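Local atomic coordinates of cytochrome C-552 (Thiobacillus ferrooxidans, PDB entry 1H1O), a protein that carries electrons in the periplasm as a diheme, high-potential cytochrome c of the c4 type, with one heme in each of two cytochrome c domains. Residues A[40-45]-A[154-159]; A[44-49]-A[53-58]; A[57-62]-A[148-153]. All blocks are in the same frame, centred on the assembly; numbering follows the deposited sequence.

Contact 1: residues A[40-45]-A[154-159]; sequences KSYMEA and GTRVNT. With HEM (protoporphyrin IX containing Fe), chain C.
Tyr42 of the N-terminal and Arg156 of the C-terminal cytochrome c domain meet in the propionate pocket between the two hemes of this c4-type cytochrome. The two side chains approach from opposite directions. Arg156 NH2 donates to Tyr42 OH over 2.8 Å, with an N-H...O angle of 162° and the oxygen lying in the guanidinium plane, while the phenol ring is turned 41° from that plane. Full extension of the arginine makes this reach possible: with CG anti to the backbone N (chi1 178°) and the chain straight as far as NE, the guanidinium is carried to the propionates of the chain C heme. Arg156 NH1 hydrogen-bonds O2A of the chain C heme at 2.9 Å, and Arg156 NH2 its O2D at 2.7 Å. One guanidinium thus grips both propionates of the same heme, probably neutralising part of their charge in a buried setting. Tyr42 works in two directions. The edge of its ring, at CE1, lies 3.5 Å from CAD of the chain C heme. Its OH also hydrogen-bonds O2A of the chain D heme, so this one hydroxyl links the arginine to the second heme's propionate. Around the pair, Met43 packs helix 40-51 against helix 73-85, and Arg156 leans on Tyr143, Tyr150 and Phe151 of helix 141-153. Gly154 leaves that helix with positive phi, and Asn158, whose OD1 accepts from Met161 N, caps the start of helix 159-165.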
loop_
_atom_site.group_PDB
_atom_site.type_symbol
_atom_site.label_atom_id
_atom_site.label_comp_id
_atom_site.label_asym_id
_atom_site.label_seq_id
_atom_site.Cartn_x
_atom_site.Cartn_y
_atom_site.Cartn_z
ATOM N N LYS A 40 6.294 10.792 0.284
ATOM C CA LYS A 40 7.246 10.977 -0.800
ATOM C C LYS A 40 8.297 9.877 -0.873
ATOM O O LYS A 40 8.416 9.181 -1.878
ATOM C CB LYS A 40 7.923 12.349 -0.670
ATOM C CG LYS A 40 6.969 13.528 -0.893
ATOM C CD LYS A 40 7.677 14.883 -0.829
ATOM C CE LYS A 40 7.928 15.344 0.606
ATOM N NZ LYS A 40 6.650 15.667 1.304
ATOM N N SER A 41 9.062 9.725 0.198
ATOM C CA SER A 41 10.104 8.714 0.233
ATOM C C SER A 41 9.557 7.342 -0.113
ATOM O O SER A 41 10.230 6.553 -0.762
ATOM C CB SER A 41 10.741 8.670 1.616
ATOM O OG SER A 41 9.722 8.667 2.601
ATOM N N TYR A 42 8.346 7.041 0.326
ATOM C CA TYR A 42 7.800 5.735 0.012
ATOM C C TYR A 42 7.528 5.612 -1.491
ATOM O O TYR A 42 7.986 4.662 -2.144
ATOM C CB TYR A 42 6.505 5.475 0.771
ATOM C CG TYR A 42 5.951 4.117 0.421
ATOM C CD1 TYR A 42 6.519 2.965 0.954
ATOM C CD2 TYR A 42 4.892 3.979 -0.475
ATOM C CE1 TYR A 42 6.053 1.717 0.611
ATOM C CE2 TYR A 42 4.409 2.725 -0.822
ATOM C CZ TYR A 42 4.997 1.597 -0.272
ATOM O OH TYR A 42 4.523 0.341 -0.559
ATOM N N MET A 43 6.775 6.575 -2.020
ATOM C CA MET A 43 6.426 6.599 -3.439
ATOM C C MET A 43 7.703 6.443 -4.227
ATOM O O MET A 43 7.817 5.604 -5.127
ATOM C CB MET A 43 5.793 7.942 -3.814
ATOM C CG MET A 43 4.458 8.232 -3.179
ATOM S SD MET A 43 3.203 7.077 -3.752
ATOM C CE MET A 43 2.612 7.940 -5.282
ATOM N N GLU A 44 8.671 7.271 -3.866
ATOM C CA GLU A 44 9.958 7.296 -4.524
ATOM C C GLU A 44 10.616 5.934 -4.477
ATOM O O GLU A 44 11.118 5.449 -5.490
ATOM C CB GLU A 44 10.845 8.324 -3.842
ATOM C CG GLU A 44 11.819 9.032 -4.747
ATOM C CD GLU A 44 12.646 10.042 -3.984
ATOM O OE1 GLU A 44 13.621 9.620 -3.325
ATOM O OE2 GLU A 44 12.311 11.250 -4.024
ATOM N N ALA A 45 10.621 5.315 -3.294
ATOM C CA ALA A 45 11.237 4.000 -3.151
ATOM C C ALA A 45 10.552 2.990 -4.066
ATOM O O ALA A 45 11.222 2.231 -4.764
ATOM C CB ALA A 45 11.156 3.530 -1.708
ATOM N N GLY A 154 6.448 -13.863 -0.210
ATOM C CA GLY A 154 7.861 -13.600 -0.418
ATOM C C GLY A 154 8.049 -13.072 -1.837
ATOM O O GLY A 154 9.161 -12.743 -2.256
ATOM N N THR A 155 6.958 -12.972 -2.595
ATOM C CA THR A 155 7.080 -12.482 -3.962
ATOM C C THR A 155 7.347 -10.972 -3.979
ATOM O O THR A 155 7.934 -10.443 -4.929
ATOM C CB THR A 155 5.850 -12.898 -4.807
ATOM O OG1 THR A 155 4.638 -12.501 -4.154
ATOM C CG2 THR A 155 5.837 -14.419 -4.957
ATOM N N ARG A 156 6.901 -10.275 -2.937
ATOM C CA ARG A 156 7.237 -8.873 -2.814
ATOM C C ARG A 156 8.297 -8.959 -1.726
ATOM O O ARG A 156 7.996 -9.277 -0.570
ATOM C CB ARG A 156 6.074 -8.005 -2.346
ATOM C CG ARG A 156 6.538 -6.562 -2.187
ATOM C CD ARG A 156 5.418 -5.600 -1.879
ATOM N NE ARG A 156 5.961 -4.321 -1.447
ATOM C CZ ARG A 156 5.229 -3.255 -1.158
ATOM N NH1 ARG A 156 3.908 -3.309 -1.268
ATOM N NH2 ARG A 156 5.820 -2.147 -0.722
ATOM N N VAL A 157 9.544 -8.707 -2.109
ATOM C CA VAL A 157 10.661 -8.814 -1.191
ATOM C C VAL A 157 10.930 -7.575 -0.358
ATOM O O VAL A 157 11.211 -6.488 -0.876
ATOM C CB VAL A 157 11.955 -9.183 -1.946
ATOM C CG1 VAL A 157 13.118 -9.242 -0.982
ATOM C CG2 VAL A 157 11.797 -10.521 -2.640
ATOM N N ASN A 158 10.850 -7.762 0.949
ATOM C CA ASN A 158 11.110 -6.714 1.921
ATOM C C ASN A 158 11.349 -7.433 3.238
ATOM O O ASN A 158 10.462 -8.088 3.778
ATOM C CB ASN A 158 9.922 -5.763 2.039
ATOM C CG ASN A 158 10.130 -4.716 3.117
ATOM O OD1 ASN A 158 9.663 -4.872 4.251
ATOM N ND2 ASN A 158 10.851 -3.649 2.774
ATOM N N THR A 159 12.571 -7.325 3.733
ATOM C CA THR A 159 12.943 -7.984 4.972
ATOM C C THR A 159 11.924 -7.722 6.075
ATOM O O THR A 159 11.434 -8.655 6.709
ATOM C CB THR A 159 14.338 -7.523 5.434
ATOM O OG1 THR A 159 15.308 -7.901 4.451
ATOM C CG2 THR A 159 14.699 -8.170 6.767
HETATM C CHA HEM C . 4.406 -1.927 3.847
HETATM C CHB HEM C . 0.852 -4.086 6.219
HETATM C CHC HEM C . 3.604 -4.105 10.174
HETATM C CHD HEM C . 7.101 -1.913 7.811
HETATM C C1A HEM C . 3.177 -2.519 4.140
HETATM C C2A HEM C . 2.103 -2.718 3.191
HETATM C C3A HEM C . 1.088 -3.319 3.847
HETATM C C4A HEM C . 1.568 -3.494 5.216
HETATM C CMA HEM C . -0.257 -3.751 3.343
HETATM C CAA HEM C . 2.162 -2.322 1.757
HETATM C CBA HEM C . 1.777 -0.870 1.513
HETATM C CGA HEM C . 1.647 -0.528 0.174
HETATM O O1A HEM C . 1.166 0.623 -0.038
HETATM O O2A HEM C . 1.984 -1.259 -0.763
HETATM C C1B HEM C . 1.313 -4.276 7.508
HETATM C C2B HEM C . 0.543 -4.944 8.525
HETATM C C3B HEM C . 1.342 -4.973 9.624
HETATM C C4B HEM C . 2.557 -4.293 9.290
HETATM C CMB HEM C . -0.846 -5.496 8.302
HETATM C CAB HEM C . 1.110 -5.581 10.962
HETATM C CBB HEM C . 0.682 -7.081 10.907
HETATM C C1C HEM C . 4.783 -3.502 9.894
HETATM C C2C HEM C . 5.866 -3.327 10.830
HETATM C C3C HEM C . 6.850 -2.722 10.123
HETATM C C4C HEM C . 6.368 -2.511 8.809
HETATM C CMC HEM C . 5.806 -3.787 12.274
HETATM C CAC HEM C . 8.274 -2.304 10.554
HETATM C CBC HEM C . 9.087 -3.461 11.217
HETATM C C1D HEM C . 6.681 -1.712 6.510
HETATM C C2D HEM C . 7.507 -1.092 5.481
HETATM C C3D HEM C . 6.758 -1.107 4.378
HETATM C C4D HEM C . 5.459 -1.727 4.729
HETATM C CMD HEM C . 8.902 -0.588 5.699
HETATM C CAD HEM C . 7.098 -0.618 2.991
HETATM C CBD HEM C . 8.018 -1.693 2.258
HETATM C CGD HEM C . 8.686 -1.177 1.123
HETATM O O1D HEM C . 9.644 -0.336 1.261
HETATM O O2D HEM C . 8.351 -1.543 -0.035
HETATM N NA HEM C . 2.845 -2.991 5.360
HETATM N NB HEM C . 2.552 -3.881 7.983
HETATM N NC HEM C . 5.107 -2.985 8.652
HETATM N ND HEM C . 5.440 -2.088 6.028
HETATM FE FE HEM C . 3.984 -2.970 7.024
#

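Contact 2: residues A[44-49]-A[53-58]; sequences EAQLKA and HSRADQ. With HEM (protoporphyrin IX containing Fe), chain D.
Gln46 and Arg55 face each other across the C-terminal part of helix 40-51 and the loop that follows it, a helix-loop element that lies against the propionates of the chain D heme in the N-terminal cytochrome c domain. The two side chains run at a slant to one another, amide and guanidinium planes 63° apart. With CG anti to the carbonyl carbon, Gln46 lays CG at the edge of the Arg55 guanidinium, 3.4 Å from Arg55 NH2; a bend at chi2 turns the amide toward that edge. Arg55, bent at chi2 and chi3, brings NH2 back to the chain D heme, donating to O2A at 2.6 Å with an N-H...O angle of 140°. O2D of the other propionate lies 3.0 Å from Arg55 NH1 but well off the guanidinium plane; NH1 bonds weakly to Tyr143 OH. The guanidinium thus binds one propionate and lies close to the other, probably offsetting part of their charge. Next along the helix, Leu47 lays CD2 against the porphyrin rim, 3.4 Å from CHB of the chain D heme. Where the chain turns, the methyl of Ala49 packs on Arg55 CB at 3.8 Å, while Ser54 OG bonds to Asp52 OD1. The backbone closes the turn: Arg55 N donates to Ala49 O over 3.2 Å, approaching from above the carbonyl plane with a C=O...N angle of 107°.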
loop_
_atom_site.group_PDB
_atom_site.type_symbol
_atom_site.label_atom_id
_atom_site.label_comp_id
_atom_site.label_asym_id
_atom_site.label_seq_id
_atom_site.Cartn_x
_atom_site.Cartn_y
_atom_site.Cartn_z
ATOM N N GLU A 44 8.671 7.271 -3.866
ATOM C CA GLU A 44 9.958 7.296 -4.524
ATOM C C GLU A 44 10.616 5.934 -4.477
ATOM O O GLU A 44 11.118 5.449 -5.490
ATOM C CB GLU A 44 10.845 8.324 -3.842
ATOM C CG GLU A 44 11.819 9.032 -4.747
ATOM C CD GLU A 44 12.646 10.042 -3.984
ATOM O OE1 GLU A 44 13.621 9.620 -3.325
ATOM O OE2 GLU A 44 12.311 11.250 -4.024
ATOM N N ALA A 45 10.621 5.315 -3.294
ATOM C CA ALA A 45 11.237 4.000 -3.151
ATOM C C ALA A 45 10.552 2.990 -4.066
ATOM O O ALA A 45 11.222 2.231 -4.764
ATOM C CB ALA A 45 11.156 3.530 -1.708
ATOM N N GLN A 46 9.221 2.985 -4.074
ATOM C CA GLN A 46 8.498 2.043 -4.919
ATOM C C GLN A 46 8.812 2.244 -6.391
ATOM O O GLN A 46 9.199 1.309 -7.082
ATOM C CB GLN A 46 6.994 2.149 -4.687
ATOM C CG GLN A 46 6.588 1.800 -3.277
ATOM C CD GLN A 46 7.429 0.683 -2.685
ATOM O OE1 GLN A 46 8.103 0.873 -1.665
ATOM N NE2 GLN A 46 7.403 -0.484 -3.322
ATOM N N LEU A 47 8.665 3.470 -6.872
ATOM C CA LEU A 47 8.952 3.750 -8.272
ATOM C C LEU A 47 10.358 3.325 -8.673
ATOM O O LEU A 47 10.558 2.807 -9.772
ATOM C CB LEU A 47 8.745 5.229 -8.568
ATOM C CG LEU A 47 7.267 5.615 -8.621
ATOM C CD1 LEU A 47 7.157 7.131 -8.679
ATOM C CD2 LEU A 47 6.583 4.940 -9.826
ATOM N N LYS A 48 11.331 3.528 -7.791
ATOM C CA LYS A 48 12.697 3.129 -8.101
ATOM C C LYS A 48 12.807 1.605 -8.074
ATOM O O LYS A 48 13.536 1.012 -8.863
ATOM C CB LYS A 48 13.686 3.743 -7.101
ATOM C CG LYS A 48 13.897 5.244 -7.259
ATOM C CD LYS A 48 15.087 5.709 -6.418
ATOM C CE LYS A 48 15.471 7.161 -6.712
ATOM N NZ LYS A 48 16.567 7.628 -5.799
ATOM N N ALA A 49 12.068 0.980 -7.166
ATOM C CA ALA A 49 12.073 -0.474 -7.046
ATOM C C ALA A 49 11.493 -1.103 -8.308
ATOM O O ALA A 49 11.994 -2.114 -8.800
ATOM C CB ALA A 49 11.257 -0.913 -5.819
ATOM N N HIS A 53 13.415 -3.175 -11.003
ATOM C CA HIS A 53 12.789 -4.476 -10.810
ATOM C C HIS A 53 12.999 -5.108 -9.440
ATOM O O HIS A 53 12.723 -6.297 -9.273
ATOM C CB HIS A 53 13.266 -5.461 -11.875
ATOM C CG HIS A 53 12.921 -5.058 -13.274
ATOM N ND1 HIS A 53 13.153 -5.874 -14.360
ATOM C CD2 HIS A 53 12.369 -3.922 -13.767
ATOM C CE1 HIS A 53 12.759 -5.260 -15.461
ATOM N NE2 HIS A 53 12.280 -4.074 -15.130
ATOM N N SER A 54 13.486 -4.342 -8.463
ATOM C CA SER A 54 13.678 -4.916 -7.134
ATOM C C SER A 54 12.313 -5.329 -6.563
ATOM O O SER A 54 12.219 -6.323 -5.840
ATOM C CB SER A 54 14.416 -3.942 -6.197
ATOM O OG SER A 54 13.793 -2.676 -6.123
ATOM N N ARG A 55 11.254 -4.578 -6.864
ATOM C CA ARG A 55 9.937 -5.012 -6.399
ATOM C C ARG A 55 9.427 -5.826 -7.569
ATOM O O ARG A 55 9.050 -5.277 -8.602
ATOM C CB ARG A 55 8.950 -3.872 -6.129
ATOM C CG ARG A 55 7.812 -4.416 -5.255
ATOM C CD ARG A 55 6.414 -3.885 -5.530
ATOM N NE ARG A 55 6.141 -2.650 -4.824
ATOM C CZ ARG A 55 4.951 -2.291 -4.354
ATOM N NH1 ARG A 55 3.892 -3.079 -4.500
ATOM N NH2 ARG A 55 4.825 -1.120 -3.743
ATOM N N ALA A 56 9.412 -7.137 -7.402
ATOM C CA ALA A 56 9.011 -8.014 -8.478
ATOM C C ALA A 56 7.743 -8.811 -8.249
ATOM O O ALA A 56 7.584 -9.880 -8.831
ATOM C CB ALA A 56 10.176 -8.966 -8.809
ATOM N N ASP A 57 6.842 -8.340 -7.396
ATOM C CA ASP A 57 5.611 -9.100 -7.224
ATOM C C ASP A 57 4.862 -9.016 -8.560
ATOM O O ASP A 57 5.020 -8.057 -9.306
ATOM C CB ASP A 57 4.761 -8.522 -6.091
ATOM C CG ASP A 57 4.589 -7.025 -6.197
ATOM O OD1 ASP A 57 3.843 -6.558 -7.080
ATOM O OD2 ASP A 57 5.212 -6.316 -5.390
ATOM N N GLN A 58 4.057 -10.028 -8.848
ATOM C CA GLN A 58 3.303 -10.110 -10.096
ATOM C C GLN A 58 2.680 -8.833 -10.653
ATOM O O GLN A 58 3.019 -8.431 -11.758
ATOM C CB GLN A 58 2.211 -11.157 -9.968
ATOM C CG GLN A 58 1.680 -11.615 -11.294
ATOM C CD GLN A 58 0.509 -12.537 -11.127
ATOM O OE1 GLN A 58 -0.630 -12.088 -11.024
ATOM N NE2 GLN A 58 0.778 -13.834 -11.075
HETATM C CHA HEM D . 1.444 0.558 -7.807
HETATM C CHB HEM D . 3.217 4.816 -9.138
HETATM C CHC HEM D . 1.188 4.261 -13.474
HETATM C CHD HEM D . -0.669 0.097 -12.127
HETATM C C1A HEM D . 2.120 1.779 -7.772
HETATM C C2A HEM D . 2.891 2.286 -6.655
HETATM C C3A HEM D . 3.390 3.497 -7.032
HETATM C C4A HEM D . 2.915 3.709 -8.383
HETATM C CMA HEM D . 4.265 4.461 -6.271
HETATM C CAA HEM D . 3.087 1.573 -5.339
HETATM C CBA HEM D . 2.074 2.020 -4.261
HETATM C CGA HEM D . 2.194 1.361 -3.014
HETATM O O1A HEM D . 1.248 1.594 -2.181
HETATM O O2A HEM D . 3.132 0.594 -2.714
HETATM C C1B HEM D . 2.812 5.027 -10.441
HETATM C C2B HEM D . 3.198 6.190 -11.204
HETATM C C3B HEM D . 2.653 6.027 -12.443
HETATM C C4B HEM D . 1.908 4.780 -12.405
HETATM C CMB HEM D . 4.066 7.308 -10.657
HETATM C CAB HEM D . 2.761 6.908 -13.661
HETATM C CBB HEM D . 4.206 7.100 -14.198
HETATM C C1C HEM D . 0.494 3.090 -13.490
HETATM C C2C HEM D . -0.237 2.581 -14.625
HETATM C C3C HEM D . -0.749 1.391 -14.222
HETATM C C4C HEM D . -0.348 1.197 -12.876
HETATM C CMC HEM D . -0.330 3.304 -15.942
HETATM C CAC HEM D . -1.598 0.373 -15.004
HETATM C CBC HEM D . -0.926 -0.119 -16.321
HETATM C C1D HEM D . -0.264 -0.149 -10.823
HETATM C C2D HEM D . -0.606 -1.357 -10.098
HETATM C C3D HEM D . 0.008 -1.233 -8.907
HETATM C C4D HEM D . 0.693 0.059 -8.888
HETATM C CMD HEM D . -1.452 -2.477 -10.656
HETATM C CAD HEM D . 0.063 -2.197 -7.771
HETATM C CBD HEM D . 1.140 -3.299 -8.261
HETATM C CGD HEM D . 1.781 -4.052 -7.267
HETATM O O1D HEM D . 1.088 -4.750 -6.503
HETATM O O2D HEM D . 3.041 -4.074 -7.159
HETATM N NA HEM D . 2.142 2.651 -8.812
HETATM N NB HEM D . 2.022 4.167 -11.179
HETATM N NC HEM D . 0.410 2.222 -12.417
HETATM N ND HEM D . 0.516 0.693 -10.075
HETATM FE FE HEM D . 1.239 2.438 -10.618
#

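Contact 3: residues A[57-62]-A[148-153]; sequences DQNGEI and LTYFHN. With ZN (zinc ion), chain H; HEM (protoporphyrin IX containing Fe), chain D.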
loop_
_atom_site.group_PDB
_atom_site.type_symbol
_atom_site.label_atom_id
_atom_site.label_comp_id
_atom_site.label_asym_id
_atom_site.label_seq_id
_atom_site.Cartn_x
_atom_site.Cartn_y
_atom_site.Cartn_z
ATOM N N ASP A 57 6.842 -8.340 -7.396
ATOM C CA ASP A 57 5.611 -9.100 -7.224
ATOM C C ASP A 57 4.862 -9.016 -8.560
ATOM O O ASP A 57 5.020 -8.057 -9.306
ATOM C CB ASP A 57 4.761 -8.522 -6.091
ATOM C CG ASP A 57 4.589 -7.025 -6.197
ATOM O OD1 ASP A 57 3.843 -6.558 -7.080
ATOM O OD2 ASP A 57 5.212 -6.316 -5.390
ATOM N N GLN A 58 4.057 -10.028 -8.848
ATOM C CA GLN A 58 3.303 -10.110 -10.096
ATOM C C GLN A 58 2.680 -8.833 -10.653
ATOM O O GLN A 58 3.019 -8.431 -11.758
ATOM C CB GLN A 58 2.211 -11.157 -9.968
ATOM C CG GLN A 58 1.680 -11.615 -11.294
ATOM C CD GLN A 58 0.509 -12.537 -11.127
ATOM O OE1 GLN A 58 -0.630 -12.088 -11.024
ATOM N NE2 GLN A 58 0.778 -13.834 -11.075
ATOM N N ASN A 59 1.767 -8.206 -9.913
ATOM C CA ASN A 59 1.129 -6.990 -10.410
ATOM C C ASN A 59 2.128 -5.888 -10.685
ATOM O O ASN A 59 1.932 -5.060 -11.593
ATOM C CB ASN A 59 0.056 -6.487 -9.435
ATOM C CG ASN A 59 -1.156 -7.399 -9.390
ATOM O OD1 ASN A 59 -1.296 -8.293 -10.227
ATOM N ND2 ASN A 59 -2.037 -7.182 -8.420
ATOM N N GLY A 60 3.207 -5.876 -9.910
ATOM C CA GLY A 60 4.230 -4.860 -10.089
ATOM C C GLY A 60 4.956 -5.056 -11.403
ATOM O O GLY A 60 5.230 -4.098 -12.129
ATOM N N GLU A 61 5.268 -6.308 -11.714
ATOM C CA GLU A 61 5.961 -6.602 -12.953
ATOM C C GLU A 61 5.067 -6.225 -14.131
ATOM O O GLU A 61 5.477 -5.491 -15.035
ATOM C CB GLU A 61 6.303 -8.087 -13.024
ATOM C CG GLU A 61 7.103 -8.468 -14.256
ATOM C CD GLU A 61 7.509 -9.934 -14.249
ATOM O OE1 GLU A 61 7.558 -10.518 -13.144
ATOM O OE2 GLU A 61 7.792 -10.502 -15.331
ATOM N N ILE A 62 3.826 -6.697 -14.076
ATOM C CA ILE A 62 2.858 -6.466 -15.144
ATOM C C ILE A 62 2.409 -5.031 -15.363
ATOM O O ILE A 62 2.425 -4.552 -16.491
ATOM C CB ILE A 62 1.594 -7.322 -14.936
ATOM C CG1 ILE A 62 1.978 -8.798 -14.834
ATOM C CG2 ILE A 62 0.623 -7.103 -16.086
ATOM C CD1 ILE A 62 0.819 -9.688 -14.470
ATOM N N LEU A 148 -0.241 -8.057 1.377
ATOM C CA LEU A 148 0.060 -8.927 2.491
ATOM C C LEU A 148 0.315 -10.330 1.940
ATOM O O LEU A 148 1.159 -11.067 2.439
ATOM C CB LEU A 148 -1.092 -8.915 3.497
ATOM C CG LEU A 148 -1.125 -7.602 4.282
ATOM C CD1 LEU A 148 -2.318 -7.594 5.231
ATOM C CD2 LEU A 148 0.204 -7.441 5.041
ATOM N N THR A 149 -0.406 -10.686 0.886
ATOM C CA THR A 149 -0.230 -11.987 0.263
ATOM C C THR A 149 1.175 -12.064 -0.347
ATOM O O THR A 149 1.886 -13.062 -0.186
ATOM C CB THR A 149 -1.279 -12.193 -0.826
ATOM O OG1 THR A 149 -2.578 -12.072 -0.239
ATOM C CG2 THR A 149 -1.144 -13.582 -1.463
ATOM N N TYR A 150 1.571 -11.000 -1.042
ATOM C CA TYR A 150 2.890 -10.933 -1.681
ATOM C C TYR A 150 4.014 -10.975 -0.637
ATOM O O TYR A 150 5.068 -11.563 -0.864
ATOM C CB TYR A 150 3.016 -9.641 -2.493
ATOM C CG TYR A 150 2.267 -9.596 -3.816
ATOM C CD1 TYR A 150 1.795 -8.383 -4.307
ATOM C CD2 TYR A 150 2.091 -10.737 -4.606
ATOM C CE1 TYR A 150 1.174 -8.290 -5.537
ATOM C CE2 TYR A 150 1.462 -10.659 -5.858
ATOM C CZ TYR A 150 1.005 -9.424 -6.316
ATOM O OH TYR A 150 0.376 -9.272 -7.536
ATOM N N PHE A 151 3.788 -10.321 0.494
ATOM C CA PHE A 151 4.768 -10.297 1.576
ATOM C C PHE A 151 4.842 -11.661 2.250
ATOM O O PHE A 151 5.920 -12.149 2.582
ATOM C CB PHE A 151 4.385 -9.246 2.621
ATOM C CG PHE A 151 4.653 -7.838 2.194
ATOM C CD1 PHE A 151 5.900 -7.473 1.704
ATOM C CD2 PHE A 151 3.692 -6.855 2.359
ATOM C CE1 PHE A 151 6.187 -6.140 1.394
ATOM C CE2 PHE A 151 3.982 -5.515 2.051
ATOM C CZ PHE A 151 5.227 -5.170 1.575
ATOM N N HIS A 152 3.675 -12.254 2.461
ATOM C CA HIS A 152 3.573 -13.558 3.086
ATOM C C HIS A 152 4.178 -14.574 2.131
ATOM O O HIS A 152 4.857 -15.505 2.544
ATOM C CB HIS A 152 2.114 -13.883 3.346
ATOM C CG HIS A 152 1.911 -15.159 4.095
ATOM N ND1 HIS A 152 2.189 -15.285 5.440
ATOM C CD2 HIS A 152 1.492 -16.375 3.679
ATOM C CE1 HIS A 152 1.946 -16.528 5.818
ATOM N NE2 HIS A 152 1.523 -17.207 4.768
ATOM N N ASN A 153 3.932 -14.369 0.843
ATOM C CA ASN A 153 4.463 -15.227 -0.215
ATOM C C ASN A 153 5.958 -15.085 -0.385
ATOM O O ASN A 153 6.644 -16.048 -0.710
ATOM C CB ASN A 153 3.842 -14.864 -1.570
ATOM C CG ASN A 153 2.543 -15.559 -1.809
ATOM O OD1 ASN A 153 1.833 -15.260 -2.775
ATOM N ND2 ASN A 153 2.216 -16.515 -0.934
HETATM ZN ZN ZN H . 1.447 -19.478 4.434
HETATM C CHA HEM D . 1.444 0.558 -7.807
HETATM C CHB HEM D . 3.217 4.816 -9.138
HETATM C CHC HEM D . 1.188 4.261 -13.474
HETATM C CHD HEM D . -0.669 0.097 -12.127
HETATM C C1A HEM D . 2.120 1.779 -7.772
HETATM C C2A HEM D . 2.891 2.286 -6.655
HETATM C C3A HEM D . 3.390 3.497 -7.032
HETATM C C4A HEM D . 2.915 3.709 -8.383
HETATM C CMA HEM D . 4.265 4.461 -6.271
HETATM C CAA HEM D . 3.087 1.573 -5.339
HETATM C CBA HEM D . 2.074 2.020 -4.261
HETATM C CGA HEM D . 2.194 1.361 -3.014
HETATM O O1A HEM D . 1.248 1.594 -2.181
HETATM O O2A HEM D . 3.132 0.594 -2.714
HETATM C C1B HEM D . 2.812 5.027 -10.441
HETATM C C2B HEM D . 3.198 6.190 -11.204
HETATM C C3B HEM D . 2.653 6.027 -12.443
HETATM C C4B HEM D . 1.908 4.780 -12.405
HETATM C CMB HEM D . 4.066 7.308 -10.657
HETATM C CAB HEM D . 2.761 6.908 -13.661
HETATM C CBB HEM D . 4.206 7.100 -14.198
HETATM C C1C HEM D . 0.494 3.090 -13.490
HETATM C C2C HEM D . -0.237 2.581 -14.625
HETATM C C3C HEM D . -0.749 1.391 -14.222
HETATM C C4C HEM D . -0.348 1.197 -12.876
HETATM C CMC HEM D . -0.330 3.304 -15.942
HETATM C CAC HEM D . -1.598 0.373 -15.004
HETATM C CBC HEM D . -0.926 -0.119 -16.321
HETATM C C1D HEM D . -0.264 -0.149 -10.823
HETATM C C2D HEM D . -0.606 -1.357 -10.098
HETATM C C3D HEM D . 0.008 -1.233 -8.907
HETATM C C4D HEM D . 0.693 0.059 -8.888
HETATM C CMD HEM D . -1.452 -2.477 -10.656
HETATM C CAD HEM D . 0.063 -2.197 -7.771
HETATM C CBD HEM D . 1.140 -3.299 -8.261
HETATM C CGD HEM D . 1.781 -4.052 -7.267
HETATM O O1D HEM D . 1.088 -4.750 -6.503
HETATM O O2D HEM D . 3.041 -4.074 -7.159
HETATM N NA HEM D . 2.142 2.651 -8.812
HETATM N NB HEM D . 2.022 4.167 -11.179
HETATM N NC HEM D . 0.410 2.222 -12.417
HETATM N ND HEM D . 0.516 0.693 -10.075
HETATM FE FE HEM D . 1.239 2.438 -10.618
HETATM O O HOH W 1 -0.837 -11.317 -8.352
#
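Asp57 CB sits over the centre of the Tyr150 ring, 3.4 Å from the centroid and 11° off the normal, a CH-pi contact between the two cytochrome c domains. The aspartate holds CG between its backbone N and carbonyl carbon (chi1 49°), and its carboxylate lies nearly parallel to the ring. The same conformer makes Asp57 the N-cap of helix 58-63: OD1 accepts from Gly60 N at 3.0 Å. OD1 also lies 2.6 Å from O2D of the chain D heme, so close that one of the two acids is probably protonated. Tyr150, with CG anti to its carbonyl carbon, extends its hydroxyl to the first turn of that helix, where Asn59 N donates to OH over 3.0 Å. Beside this bond the Asn59 amide stands almost perpendicular to the ring. A water whose O lies 2.5 Å from Tyr150 OH also donates a weak hydrogen bond to Gln58 OE1. On helix 141-153, His152 binds a zinc ion through NE2, its ND1 being held by Ala165 O. Phe151 packs on helix 159-165 and Leu148 reaches Met173 of helix 170-182, so the tyrosine projects from helix 141-153 of the C-terminal cytochrome c domain onto the start of helix 58-63.

In the fold
From the N terminus, helix 40-51 starts both contact 1 and contact 2. Contact 2 closes a short local loop, folding residues 53-58 back on the helix they follow. Contact 3 then begins where contact 2 ends, sharing Asp57 and Gln58, and spans to helix 141-153; contact 1 encloses it, running from helix 40-51 to the loop beyond that same helix. The two long-range closures thus lie one within the other and tie the N-terminal cytochrome c domain to the C-terminal one. They converge in space as well: Arg156 of contact 1 packs beside Arg55 and Asp57, and its backbone N probably bonds Tyr150 O, drawing all three together around the facing heme propionates.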